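Local coordinates for cytosine deaminase (Klebsiella pneumoniae, PDB 4R85), which catalyses the deamination of 5-methylcytosine and probably of cytosine, probably at the iron(II) centre of its amidohydrolase-fold barrel, at residues A88-E93 and S124-Q129; K101-L106 and A139-L144; D173-I178 and D197-Y202; C270-I275 and I322-D327. All blocks are in the same frame, centred on the assembly; numbering follows the deposited sequence.

Interaction 1 of 4, residues A88-E93 and S124-Q129; sequences ASITPE and SLAALQ
Ser-124 meets Ile-90 through a water that donates to both, at 2.9 Å from Ser-124 OG and at 3.1 Å from Ile-90 O. The same hydroxyl closes an ST turn by accepting from Ala-126 N (3.2 Å, N-H...O angle 148°). With a further hydrogen bond to Asp-122, these three partners would hold the Ser-124 side chain in one rotation about its CA-CB bond. Leu-125 follows as the N-cap residue; its positive phi of 47° lets the chain swing into helix 126-137, where Gln-129 N bonds to Leu-125 O at 3.0 Å. The Leu-125 side chain turns to Arg-166 and Met-170 of helix 160-170.

Ala-126 carries the direct apolar contact. Its CB points at the other segment and lies 4.1 Å from Pro-92 CD, with Ile-90 CG2 the next neighbour at 4.3 Å. That branch reaches across because chi1 of Ile-90 (-67°) sets CG2 opposite the backbone N. The CA atoms of Pro-92 and Ala-126 are 5.3 Å apart, a close approach allowed by a methyl on one side and a proline ring on the other. One residue on, Ala-127 N lies 4.4 Å from Ile-90 CG2, so the backbone itself forms part of the surface.

The contact therefore joins the start of helix 92-108, where Thr-91 OG1 caps Asp-94 N, to the first turn of helix 126-137. Ala-127 also touches Thr-95 of the former helix and Val-118 of strand 111-119, while Leu-128 bridges Val-118 and Ala-167 of helix 160-170.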
loop_
_atom_site.group_PDB
_atom_site.type_symbol
_atom_site.label_atom_id
_atom_site.label_comp_id
_atom_site.label_asym_id
_atom_site.label_seq_id
_atom_site.Cartn_x
_atom_site.Cartn_y
_atom_site.Cartn_z
ATOM N N ALA A 88 14.141 -0.365 -29.167
ATOM C CA ALA A 88 14.397 0.027 -30.549
ATOM C C ALA A 88 14.336 1.542 -30.743
ATOM O O ALA A 88 14.847 2.057 -31.734
ATOM C CB ALA A 88 13.421 -0.669 -31.482
ATOM N N SER A 89 13.713 2.254 -29.805
ATOM C CA SER A 89 13.638 3.716 -29.892
ATOM C C SER A 89 14.318 4.446 -28.727
ATOM O O SER A 89 14.124 5.647 -28.544
ATOM C CB SER A 89 12.188 4.183 -30.038
ATOM O OG SER A 89 11.402 3.755 -28.946
ATOM N N ILE A 90 15.110 3.725 -27.936
ATOM C CA ILE A 90 15.883 4.375 -26.885
ATOM C C ILE A 90 16.974 5.249 -27.486
ATOM O O ILE A 90 17.706 4.815 -28.379
ATOM C CB ILE A 90 16.567 3.359 -25.963
ATOM C CG1 ILE A 90 15.534 2.573 -25.167
ATOM C CG2 ILE A 90 17.523 4.062 -25.005
ATOM C CD1 ILE A 90 16.173 1.582 -24.230
ATOM N N THR A 91 17.068 6.487 -27.011
ATOM C CA THR A 91 18.211 7.339 -27.317
ATOM C C THR A 91 18.784 7.833 -25.990
ATOM O O THR A 91 18.085 7.805 -24.966
ATOM C CB THR A 91 17.818 8.551 -28.157
ATOM O OG1 THR A 91 17.027 9.438 -27.362
ATOM C CG2 THR A 91 17.042 8.131 -29.415
ATOM N N PRO A 92 20.054 8.274 -25.995
ATOM C CA PRO A 92 20.637 8.856 -24.779
ATOM C C PRO A 92 19.840 10.057 -24.262
ATOM O O PRO A 92 19.634 10.165 -23.059
ATOM C CB PRO A 92 22.030 9.295 -25.235
ATOM C CG PRO A 92 22.361 8.364 -26.371
ATOM C CD PRO A 92 21.053 8.141 -27.077
ATOM N N GLU A 93 19.386 10.938 -25.148
ATOM C CA GLU A 93 18.641 12.111 -24.693
ATOM C C GLU A 93 17.266 11.746 -24.116
ATOM O O GLU A 93 16.817 12.334 -23.130
ATOM C CB GLU A 93 18.503 13.146 -25.806
ATOM C CG GLU A 93 17.975 14.481 -25.318
ATOM C CD GLU A 93 18.652 14.939 -24.032
ATOM O OE1 GLU A 93 19.902 15.015 -23.998
ATOM O OE2 GLU A 93 17.930 15.212 -23.050
ATOM N N SER A 124 23.967 -0.951 -28.372
ATOM C CA SER A 124 24.288 0.478 -28.428
ATOM C C SER A 124 24.793 0.996 -27.078
ATOM O O SER A 124 25.491 2.013 -27.023
ATOM C CB SER A 124 23.055 1.290 -28.850
ATOM O OG SER A 124 22.067 1.250 -27.830
ATOM N N LEU A 125 24.430 0.292 -26.004
ATOM C CA LEU A 125 24.681 0.744 -24.631
ATOM C C LEU A 125 24.273 2.206 -24.419
ATOM O O LEU A 125 24.885 2.929 -23.629
ATOM C CB LEU A 125 26.144 0.512 -24.233
ATOM C CG LEU A 125 26.521 -0.974 -24.193
ATOM C CD1 LEU A 125 28.004 -1.180 -23.909
ATOM C CD2 LEU A 125 25.669 -1.711 -23.177
ATOM N N ALA A 126 23.228 2.624 -25.128
ATOM C CA ALA A 126 22.782 4.015 -25.117
ATOM C C ALA A 126 22.320 4.492 -23.736
ATOM O O ALA A 126 22.721 5.570 -23.281
ATOM C CB ALA A 126 21.674 4.218 -26.149
ATOM N N ALA A 127 21.474 3.705 -23.076
ATOM C CA ALA A 127 20.981 4.079 -21.755
ATOM C C ALA A 127 22.122 4.135 -20.740
ATOM O O ALA A 127 22.137 4.994 -19.856
ATOM C CB ALA A 127 19.911 3.102 -21.278
ATOM N N LEU A 128 23.055 3.194 -20.840
ATOM C CA LEU A 128 24.186 3.183 -19.912
ATOM C C LEU A 128 24.985 4.475 -20.064
ATOM O O LEU A 128 25.340 5.119 -19.081
ATOM C CB LEU A 128 25.079 1.970 -20.166
ATOM C CG LEU A 128 26.320 1.883 -19.276
ATOM C CD1 LEU A 128 25.928 1.781 -17.801
ATOM C CD2 LEU A 128 27.153 0.694 -19.692
ATOM N N GLN A 129 25.249 4.853 -21.308
ATOM C CA GLN A 129 25.955 6.096 -21.596
ATOM C C GLN A 129 25.236 7.277 -20.964
ATOM O O GLN A 129 25.856 8.117 -20.307
ATOM C CB GLN A 129 26.076 6.303 -23.106
ATOM C CG GLN A 129 27.001 5.305 -23.776
ATOM C CD GLN A 129 26.991 5.407 -25.294
ATOM O OE1 GLN A 129 26.772 6.485 -25.859
ATOM N NE2 GLN A 129 27.224 4.279 -25.962
HETATM O O HOH W 1 19.965 2.834 -29.102
#

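Interaction 2 of 4, residues K101-L106 and A139-L144; sequences KTIGML and ADLIDL
Ile-103 of helix 92-108 packs on Ile-142, in the loop that enters strand 143-149, within the outer layer of the TIM-barrel amidohydrolase domain. The first shell is wholly apolar and centres on one methyl: Ile-142 CD1 lies 3.7 Å from Ile-103 CD1 and equally near Ile-103 CG2, with Ile-103 CG1 scarcely farther. Contact with three carbons of one side chain means that this methyl sits against the flank of Ile-103, and the two side chains cross at about a right angle. Ile-142 CG2 adds a second touch, 4.1 Å from Ile-103 CG2. A looser flank is given by Leu-141, whose CD1 stays 4.4 Å from Ile-103 CG2.

Torsions account for the fit. In Ile-142 a chi1 of 66° wedges CG1 between the backbone N and the carbonyl carbon, from where an extended chi2 carries CD1 out to the helix. Ile-103 turns CG2 opposite its own N (chi1 -74°), toward Leu-141 and Ile-142.

Farther out, Val-134 of helix 126-137 packs on Ile-103. The loop is positioned by the strand that follows: Asp-143 forms backbone hydrogen bonds with Gln-112 and Val-114 of strand 111-119. Arg-395 bonds to both sides of the loop, its NH1 in a salt bridge with Asp-143 OD1 and its NH2 hydrogen-bonded to Ala-139 O.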
loop_
_atom_site.group_PDB
_atom_site.type_symbol
_atom_site.label_atom_id
_atom_site.label_comp_id
_atom_site.label_asym_id
_atom_site.label_seq_id
_atom_site.Cartn_x
_atom_site.Cartn_y
_atom_site.Cartn_z
ATOM N N LYS A 101 13.613 13.122 -14.593
ATOM C CA LYS A 101 12.280 13.328 -14.034
ATOM C C LYS A 101 12.003 12.404 -12.848
ATOM O O LYS A 101 11.446 12.820 -11.828
ATOM C CB LYS A 101 11.219 13.128 -15.110
ATOM C CG LYS A 101 9.797 13.222 -14.592
ATOM C CD LYS A 101 8.816 13.414 -15.740
ATOM C CE LYS A 101 7.375 13.240 -15.278
ATOM N NZ LYS A 101 6.428 13.540 -16.398
ATOM N N THR A 102 12.394 11.145 -12.982
ATOM C CA THR A 102 12.144 10.160 -11.938
ATOM C C THR A 102 13.062 10.403 -10.731
ATOM O O THR A 102 12.660 10.238 -9.578
ATOM C CB THR A 102 12.279 8.734 -12.503
ATOM O OG1 THR A 102 11.186 8.488 -13.395
ATOM C CG2 THR A 102 12.232 7.689 -11.397
ATOM N N ILE A 103 14.287 10.830 -11.004
ATOM C CA ILE A 103 15.183 11.243 -9.935
ATOM C C ILE A 103 14.578 12.424 -9.157
ATOM O O ILE A 103 14.660 12.466 -7.925
ATOM C CB ILE A 103 16.580 11.586 -10.487
ATOM C CG1 ILE A 103 17.315 10.293 -10.871
ATOM C CG2 ILE A 103 17.385 12.362 -9.455
ATOM C CD1 ILE A 103 18.580 10.522 -11.668
ATOM N N GLY A 104 13.955 13.358 -9.876
ATOM C CA GLY A 104 13.215 14.446 -9.256
ATOM C C GLY A 104 12.147 13.965 -8.290
ATOM O O GLY A 104 12.021 14.493 -7.182
ATOM N N MET A 105 11.388 12.950 -8.699
ATOM C CA MET A 105 10.375 12.348 -7.831
ATOM C C MET A 105 10.999 11.743 -6.586
ATOM O O MET A 105 10.417 11.813 -5.501
ATOM C CB MET A 105 9.624 11.217 -8.543
ATOM C CG MET A 105 8.847 11.592 -9.790
ATOM S SD MET A 105 7.990 10.090 -10.360
ATOM C CE MET A 105 7.891 10.456 -12.112
ATOM N N LEU A 106 12.155 11.103 -6.746
ATOM C CA LEU A 106 12.807 10.455 -5.609
ATOM C C LEU A 106 13.304 11.510 -4.623
ATOM O O LEU A 106 13.149 11.359 -3.413
ATOM C CB LEU A 106 13.955 9.547 -6.065
ATOM C CG LEU A 106 13.565 8.329 -6.915
ATOM C CD1 LEU A 106 14.784 7.744 -7.625
ATOM C CD2 LEU A 106 12.891 7.268 -6.042
ATOM N N ALA A 139 24.372 14.721 -9.287
ATOM C CA ALA A 139 25.106 14.565 -8.029
ATOM C C ALA A 139 24.698 15.588 -6.962
ATOM O O ALA A 139 24.861 15.340 -5.770
ATOM C CB ALA A 139 26.613 14.625 -8.274
ATOM N N ASP A 140 24.163 16.731 -7.390
ATOM C CA ASP A 140 23.672 17.739 -6.453
ATOM C C ASP A 140 22.425 17.259 -5.704
ATOM O O ASP A 140 22.066 17.814 -4.662
ATOM C CB ASP A 140 23.387 19.066 -7.169
ATOM C CG ASP A 140 22.411 18.912 -8.325
ATOM O OD1 ASP A 140 22.411 17.842 -8.969
ATOM O OD2 ASP A 140 21.644 19.862 -8.596
ATOM N N LEU A 141 21.773 16.226 -6.235
ATOM C CA LEU A 141 20.575 15.665 -5.615
ATOM C C LEU A 141 20.822 14.302 -4.977
ATOM O O LEU A 141 20.354 14.027 -3.874
ATOM C CB LEU A 141 19.445 15.537 -6.651
ATOM C CG LEU A 141 19.063 16.819 -7.407
ATOM C CD1 LEU A 141 17.916 16.557 -8.382
ATOM C CD2 LEU A 141 18.700 17.943 -6.443
ATOM N N ILE A 142 21.534 13.431 -5.687
ATOM C CA ILE A 142 21.658 12.044 -5.251
ATOM C C ILE A 142 23.045 11.473 -5.501
ATOM O O ILE A 142 23.809 11.990 -6.310
ATOM C CB ILE A 142 20.677 11.128 -6.022
ATOM C CG1 ILE A 142 21.066 11.080 -7.504
ATOM C CG2 ILE A 142 19.235 11.579 -5.833
ATOM C CD1 ILE A 142 20.200 10.144 -8.353
ATOM N N ASP A 143 23.353 10.388 -4.801
ATOM C CA ASP A 143 24.527 9.589 -5.109
ATOM C C ASP A 143 24.043 8.343 -5.849
ATOM O O ASP A 143 23.388 7.477 -5.265
ATOM C CB ASP A 143 25.273 9.206 -3.826
ATOM C CG ASP A 143 25.897 10.406 -3.133
ATOM O OD1 ASP A 143 25.304 10.927 -2.160
ATOM O OD2 ASP A 143 26.981 10.833 -3.571
ATOM N N LEU A 144 24.357 8.264 -7.139
ATOM C CA LEU A 144 23.832 7.195 -7.987
ATOM C C LEU A 144 24.831 6.059 -8.196
ATOM O O LEU A 144 25.963 6.297 -8.609
ATOM C CB LEU A 144 23.429 7.773 -9.350
ATOM C CG LEU A 144 22.797 6.817 -10.370
ATOM C CD1 LEU A 144 21.477 6.261 -9.833
ATOM C CD2 LEU A 144 22.579 7.538 -11.703
#

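Interaction 3 of 4, residues D173-I178 and D197-Y202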
loop_
_atom_site.group_PDB
_atom_site.type_symbol
_atom_site.label_atom_id
_atom_site.label_comp_id
_atom_site.label_asym_id
_atom_site.label_seq_id
_atom_site.Cartn_x
_atom_site.Cartn_y
_atom_site.Cartn_z
ATOM N N ASP A 173 29.323 0.628 -11.672
ATOM C CA ASP A 173 29.899 0.340 -10.353
ATOM C C ASP A 173 29.560 -1.070 -9.874
ATOM O O ASP A 173 30.257 -1.628 -9.018
ATOM C CB ASP A 173 29.356 1.313 -9.301
ATOM C CG ASP A 173 29.159 2.713 -9.833
ATOM O OD1 ASP A 173 30.102 3.527 -9.723
ATOM O OD2 ASP A 173 28.057 3.006 -10.354
ATOM N N VAL A 174 28.462 -1.622 -10.385
ATOM C CA VAL A 174 27.958 -2.897 -9.883
ATOM C C VAL A 174 27.746 -3.897 -11.015
ATOM O O VAL A 174 27.268 -3.533 -12.099
ATOM C CB VAL A 174 26.621 -2.709 -9.112
ATOM C CG1 VAL A 174 26.261 -3.967 -8.328
ATOM C CG2 VAL A 174 26.708 -1.526 -8.175
ATOM N N VAL A 175 28.116 -5.154 -10.768
ATOM C CA VAL A 175 27.889 -6.226 -11.733
ATOM C C VAL A 175 26.541 -6.900 -11.483
ATOM O O VAL A 175 26.270 -7.375 -10.372
ATOM C CB VAL A 175 28.987 -7.299 -11.665
ATOM C CG1 VAL A 175 28.640 -8.465 -12.581
ATOM C CG2 VAL A 175 30.349 -6.705 -12.031
ATOM N N GLY A 176 25.703 -6.960 -12.523
ATOM C CA GLY A 176 24.381 -7.549 -12.397
ATOM C C GLY A 176 24.282 -8.957 -12.959
ATOM O O GLY A 176 25.288 -9.562 -13.317
ATOM N N GLY A 177 23.061 -9.477 -13.038
ATOM C CA GLY A 177 22.837 -10.801 -13.585
ATOM C C GLY A 177 21.366 -11.176 -13.560
ATOM O O GLY A 177 20.556 -10.466 -12.969
ATOM N N ILE A 178 21.024 -12.296 -14.194
ATOM C CA ILE A 178 19.638 -12.771 -14.208
ATOM C C ILE A 178 19.595 -14.296 -14.456
ATOM O O ILE A 178 18.980 -14.776 -15.414
ATOM C CB ILE A 178 18.783 -11.943 -15.234
ATOM C CG1 ILE A 178 17.280 -12.153 -15.009
ATOM C CG2 ILE A 178 19.235 -12.188 -16.692
ATOM C CD1 ILE A 178 16.394 -11.372 -15.964
ATOM N N ASP A 197 33.376 -13.704 -11.368
ATOM C CA ASP A 197 34.739 -13.519 -11.868
ATOM C C ASP A 197 34.944 -12.092 -12.370
ATOM O O ASP A 197 35.977 -11.470 -12.097
ATOM C CB ASP A 197 35.052 -14.493 -13.015
ATOM C CG ASP A 197 35.250 -15.926 -12.539
ATOM O OD1 ASP A 197 35.440 -16.136 -11.320
ATOM O OD2 ASP A 197 35.234 -16.841 -13.391
ATOM N N LEU A 198 33.974 -11.600 -13.141
ATOM C CA LEU A 198 33.989 -10.226 -13.639
ATOM C C LEU A 198 34.110 -9.213 -12.492
ATOM O O LEU A 198 34.986 -8.355 -12.506
ATOM C CB LEU A 198 32.718 -9.950 -14.456
ATOM C CG LEU A 198 32.628 -8.615 -15.203
ATOM C CD1 LEU A 198 33.741 -8.483 -16.240
ATOM C CD2 LEU A 198 31.232 -8.457 -15.851
ATOM N N ALA A 199 33.231 -9.312 -11.504
ATOM C CA ALA A 199 33.273 -8.406 -10.353
ATOM C C ALA A 199 34.609 -8.460 -9.625
ATOM O O ALA A 199 35.136 -7.425 -9.215
ATOM C CB ALA A 199 32.154 -8.713 -9.396
ATOM N N GLN A 200 35.163 -9.659 -9.469
ATOM C CA GLN A 200 36.457 -9.783 -8.785
ATOM C C GLN A 200 37.598 -9.202 -9.593
ATOM O O GLN A 200 38.500 -8.570 -9.045
ATOM C CB GLN A 200 36.781 -11.239 -8.453
ATOM C CG GLN A 200 36.206 -11.703 -7.151
ATOM C CD GLN A 200 36.910 -12.931 -6.606
ATOM O OE1 GLN A 200 36.900 -13.997 -7.225
ATOM N NE2 GLN A 200 37.523 -12.789 -5.445
ATOM N N ARG A 201 37.574 -9.432 -10.901
ATOM C CA ARG A 201 38.649 -8.952 -11.756
ATOM C C ARG A 201 38.703 -7.421 -11.819
ATOM O O ARG A 201 39.781 -6.838 -11.895
ATOM C CB ARG A 201 38.545 -9.556 -13.156
ATOM C CG ARG A 201 39.591 -9.017 -14.107
ATOM C CD ARG A 201 40.144 -10.101 -14.996
ATOM N NE ARG A 201 41.267 -9.616 -15.793
ATOM C CZ ARG A 201 41.789 -10.285 -16.816
ATOM N NH1 ARG A 201 41.282 -11.461 -17.161
ATOM N NH2 ARG A 201 42.809 -9.777 -17.496
ATOM N N TYR A 202 37.542 -6.774 -11.751
ATOM C CA TYR A 202 37.478 -5.315 -11.844
ATOM C C TYR A 202 37.183 -4.643 -10.495
ATOM O O TYR A 202 37.043 -3.428 -10.428
ATOM C CB TYR A 202 36.423 -4.881 -12.868
ATOM C CG TYR A 202 36.773 -5.169 -14.319
ATOM C CD1 TYR A 202 36.474 -6.398 -14.902
ATOM C CD2 TYR A 202 37.379 -4.199 -15.116
ATOM C CE1 TYR A 202 36.785 -6.663 -16.235
ATOM C CE2 TYR A 202 37.691 -4.458 -16.455
ATOM C CZ TYR A 202 37.393 -5.691 -17.002
ATOM O OH TYR A 202 37.697 -5.952 -18.332
#
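Val-175 presses both of its methyls onto helix 185-202, and the two are not gripped equally. CG2 is the tight one: it lies 3.8 Å from Ala-199 CB and about as close to Ala-199 CA, so it rests on the helix backbone as well as on the side chain. CG1, placed opposite the backbone N by a chi1 of 174°, has a looser partner in Leu-198 CD2 at 4.2 Å. The CA atoms of Val-175 and Ala-199 approach to 6.0 Å, a spacing suited to the small alanine.

The far side of the helix is different in character. Asp-197, Gln-200 and Arg-201 are exposed there, and Asp-197 OD1 and Gln-200 OE1 share the NH1 of Arg-231, by salt bridge and hydrogen bond respectively. At the end of the segment, Tyr-202 instead packs on Thr-165 and Ile-168 of helix 160-170 and bonds through OH to Glu-169 OE2.

In the fold this is the strand-to-helix layer of a beta-alpha-beta crossover made by strand 174-175, helix 185-202 and strand 205-209. Val-175 is fixed by backbone bonds to Leu-205 and Asp-207, while Val-174 points away from the helix. Farther along the same segment, Ile-178 touches the bound 5-methylcytosine.

With no hydrogen bond between the segments, nothing directional sets the helix on the strand here; the fit depends on the shapes of the Val-175, Leu-198 and Ala-199 side chains.

Interaction 4 of 4, residues C270-I275 and I322-D327; sequences CPTESI and ILRILD
Helix 271-277, which supplies Glu-273 to the 5-methylcytosine pocket, packs through Pro-271 and Thr-272 on Ile-325 of helix 322-332. The axes of 271-275 and 322-327 come within 9.8 Å, at 58° to each other. Ile-325 splits its branches between two partners. CG2, opposite the backbone N (chi1 -57°), lies 3.8 Å from Pro-271 CG, and the same ring carbon sits 3.7 Å from Ile-325 O. CD1 bends the other way, onto Thr-272, meeting OG1 at 3.5 Å and, almost as close, CG2. Both of these side-chain pairs cross at about a right angle.

This packing lies in the helical layer of the TIM barrel: Phe-305 of strand 303-305 touches both Pro-271 and Ile-325. On the pocket side, Glu-273 OE2 hydrogen-bonds to Ser-309 OG.

Toward the dimer interface Arg-324 skirts Thr-272, its NH1 4.3 Å from Thr-272 CG2, with the guanidinium inclined to that methyl. Arg-324 NH1 forms a salt bridge with Asp-327 OD1 of the second subunit, and Asp-327 of this chain reciprocates with Arg-324 of that subunit, while NH2 of Arg-324 bonds to Tyr-315 OH. His-331 of the second subunit packs on both Thr-272 and Arg-324.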
loop_
_atom_site.group_PDB
_atom_site.type_symbol
_atom_site.label_atom_id
_atom_site.label_comp_id
_atom_site.label_asym_id
_atom_site.label_seq_id
_atom_site.Cartn_x
_atom_site.Cartn_y
_atom_site.Cartn_z
ATOM N N CYS A 270 11.236 -6.231 -3.397
ATOM C CA CYS A 270 10.424 -5.194 -4.025
ATOM C C CYS A 270 8.955 -5.601 -3.947
ATOM O O CYS A 270 8.387 -6.104 -4.925
ATOM C CB CYS A 270 10.826 -4.996 -5.489
ATOM S SG CYS A 270 12.572 -4.567 -5.720
ATOM N N PRO A 271 8.339 -5.397 -2.774
ATOM C CA PRO A 271 7.019 -5.976 -2.500
ATOM C C PRO A 271 5.887 -5.488 -3.403
ATOM O O PRO A 271 5.046 -6.311 -3.748
ATOM C CB PRO A 271 6.760 -5.591 -1.030
ATOM C CG PRO A 271 7.644 -4.405 -0.777
ATOM C CD PRO A 271 8.870 -4.657 -1.613
ATOM N N THR A 272 5.837 -4.208 -3.762
ATOM C CA THR A 272 4.765 -3.768 -4.652
ATOM C C THR A 272 4.945 -4.393 -6.031
ATOM O O THR A 272 3.977 -4.757 -6.684
ATOM C CB THR A 272 4.661 -2.228 -4.791
ATOM O OG1 THR A 272 5.899 -1.690 -5.283
ATOM C CG2 THR A 272 4.320 -1.596 -3.454
ATOM N N GLU A 273 6.191 -4.536 -6.463
ATOM C CA GLU A 273 6.435 -5.092 -7.789
ATOM C C GLU A 273 6.098 -6.575 -7.800
ATOM O O GLU A 273 5.424 -7.074 -8.709
ATOM C CB GLU A 273 7.888 -4.892 -8.212
ATOM C CG GLU A 273 8.120 -5.186 -9.670
ATOM C CD GLU A 273 8.113 -3.922 -10.519
ATOM O OE1 GLU A 273 7.802 -2.834 -9.982
ATOM O OE2 GLU A 273 8.444 -4.014 -11.716
ATOM N N SER A 274 6.551 -7.276 -6.773
ATOM C CA SER A 274 6.383 -8.723 -6.730
ATOM C C SER A 274 4.944 -9.154 -6.524
ATOM O O SER A 274 4.503 -10.136 -7.113
ATOM C CB SER A 274 7.323 -9.341 -5.698
ATOM O OG SER A 274 8.654 -9.192 -6.168
ATOM N N ILE A 275 4.191 -8.414 -5.715
ATOM C CA ILE A 275 2.786 -8.750 -5.541
ATOM C C ILE A 275 2.040 -8.593 -6.883
ATOM O O ILE A 275 1.070 -9.295 -7.156
ATOM C CB ILE A 275 2.126 -7.908 -4.427
ATOM C CG1 ILE A 275 0.807 -8.547 -3.985
ATOM C CG2 ILE A 275 1.945 -6.460 -4.855
ATOM C CD1 ILE A 275 1.017 -9.789 -3.107
ATOM N N ILE A 322 9.192 5.901 -1.083
ATOM C CA ILE A 322 9.594 4.618 -0.496
ATOM C C ILE A 322 8.744 4.218 0.725
ATOM O O ILE A 322 8.658 3.033 1.077
ATOM C CB ILE A 322 11.107 4.607 -0.132
ATOM C CG1 ILE A 322 11.621 3.169 0.040
ATOM C CG2 ILE A 322 11.366 5.425 1.124
ATOM C CD1 ILE A 322 12.310 2.608 -1.185
ATOM N N LEU A 323 8.098 5.190 1.364
ATOM C CA LEU A 323 7.235 4.867 2.509
ATOM C C LEU A 323 6.013 4.057 2.074
ATOM O O LEU A 323 5.455 3.285 2.858
ATOM C CB LEU A 323 6.797 6.130 3.248
ATOM C CG LEU A 323 7.905 6.822 4.051
ATOM C CD1 LEU A 323 7.344 7.985 4.859
ATOM C CD2 LEU A 323 8.619 5.817 4.952
ATOM N N ARG A 324 5.594 4.233 0.824
ATOM C CA ARG A 324 4.476 3.461 0.310
ATOM C C ARG A 324 4.916 2.002 0.173
ATOM O O ARG A 324 4.155 1.085 0.481
ATOM C CB ARG A 324 4.005 4.019 -1.047
ATOM C CG ARG A 324 2.656 3.477 -1.512
ATOM C CD ARG A 324 2.252 4.034 -2.897
ATOM N NE ARG A 324 3.267 3.712 -3.896
ATOM C CZ ARG A 324 3.205 2.683 -4.732
ATOM N NH1 ARG A 324 2.152 1.871 -4.726
ATOM N NH2 ARG A 324 4.200 2.464 -5.583
ATOM N N ILE A 325 6.150 1.804 -0.292
ATOM C CA ILE A 325 6.738 0.471 -0.444
ATOM C C ILE A 325 6.919 -0.219 0.902
ATOM O O ILE A 325 6.623 -1.414 1.063
ATOM C CB ILE A 325 8.127 0.555 -1.109
ATOM C CG1 ILE A 325 8.042 1.254 -2.463
ATOM C CG2 ILE A 325 8.775 -0.820 -1.227
ATOM C CD1 ILE A 325 6.813 0.965 -3.278
ATOM N N LEU A 326 7.426 0.540 1.868
ATOM C CA LEU A 326 7.579 0.038 3.219
ATOM C C LEU A 326 6.244 -0.459 3.742
ATOM O O LEU A 326 6.159 -1.555 4.267
ATOM C CB LEU A 326 8.151 1.126 4.139
ATOM C CG LEU A 326 8.291 0.760 5.622
ATOM C CD1 LEU A 326 9.201 -0.449 5.784
ATOM C CD2 LEU A 326 8.829 1.955 6.421
ATOM N N ASP A 327 5.198 0.350 3.594
ATOM C CA ASP A 327 3.863 -0.043 4.037
ATOM C C ASP A 327 3.460 -1.394 3.417
ATOM O O ASP A 327 3.058 -2.338 4.123
ATOM C CB ASP A 327 2.866 1.045 3.636
ATOM C CG ASP A 327 1.485 0.833 4.222
ATOM O OD1 ASP A 327 0.496 0.961 3.463
ATOM O OD2 ASP A 327 1.380 0.575 5.441
#

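How the interactions relate
From the N terminus, interaction 1 closes a loop of 30 residues between 88-93 and 124-129, and interaction 2 starts inside it, at 101-106, and closes beyond it at 139-144. The two cross, and both use helix 92-108. Interactions 3 and 4 follow in series, with none nested: interaction 3 joins strand 174-175 to helix 185-202 and leaves 18 residues between its segments, and interaction 4 joins helix 271-277 to helix 322-332 and leaves 46. Strands 143-149 and 174-175 are neighbours in the sheet, and interactions 2 and 3 touch where Leu-144 O lies 4.3 Å from Asp-173 OD2. Interaction 4 extends the barrel contacts to the subunit interface.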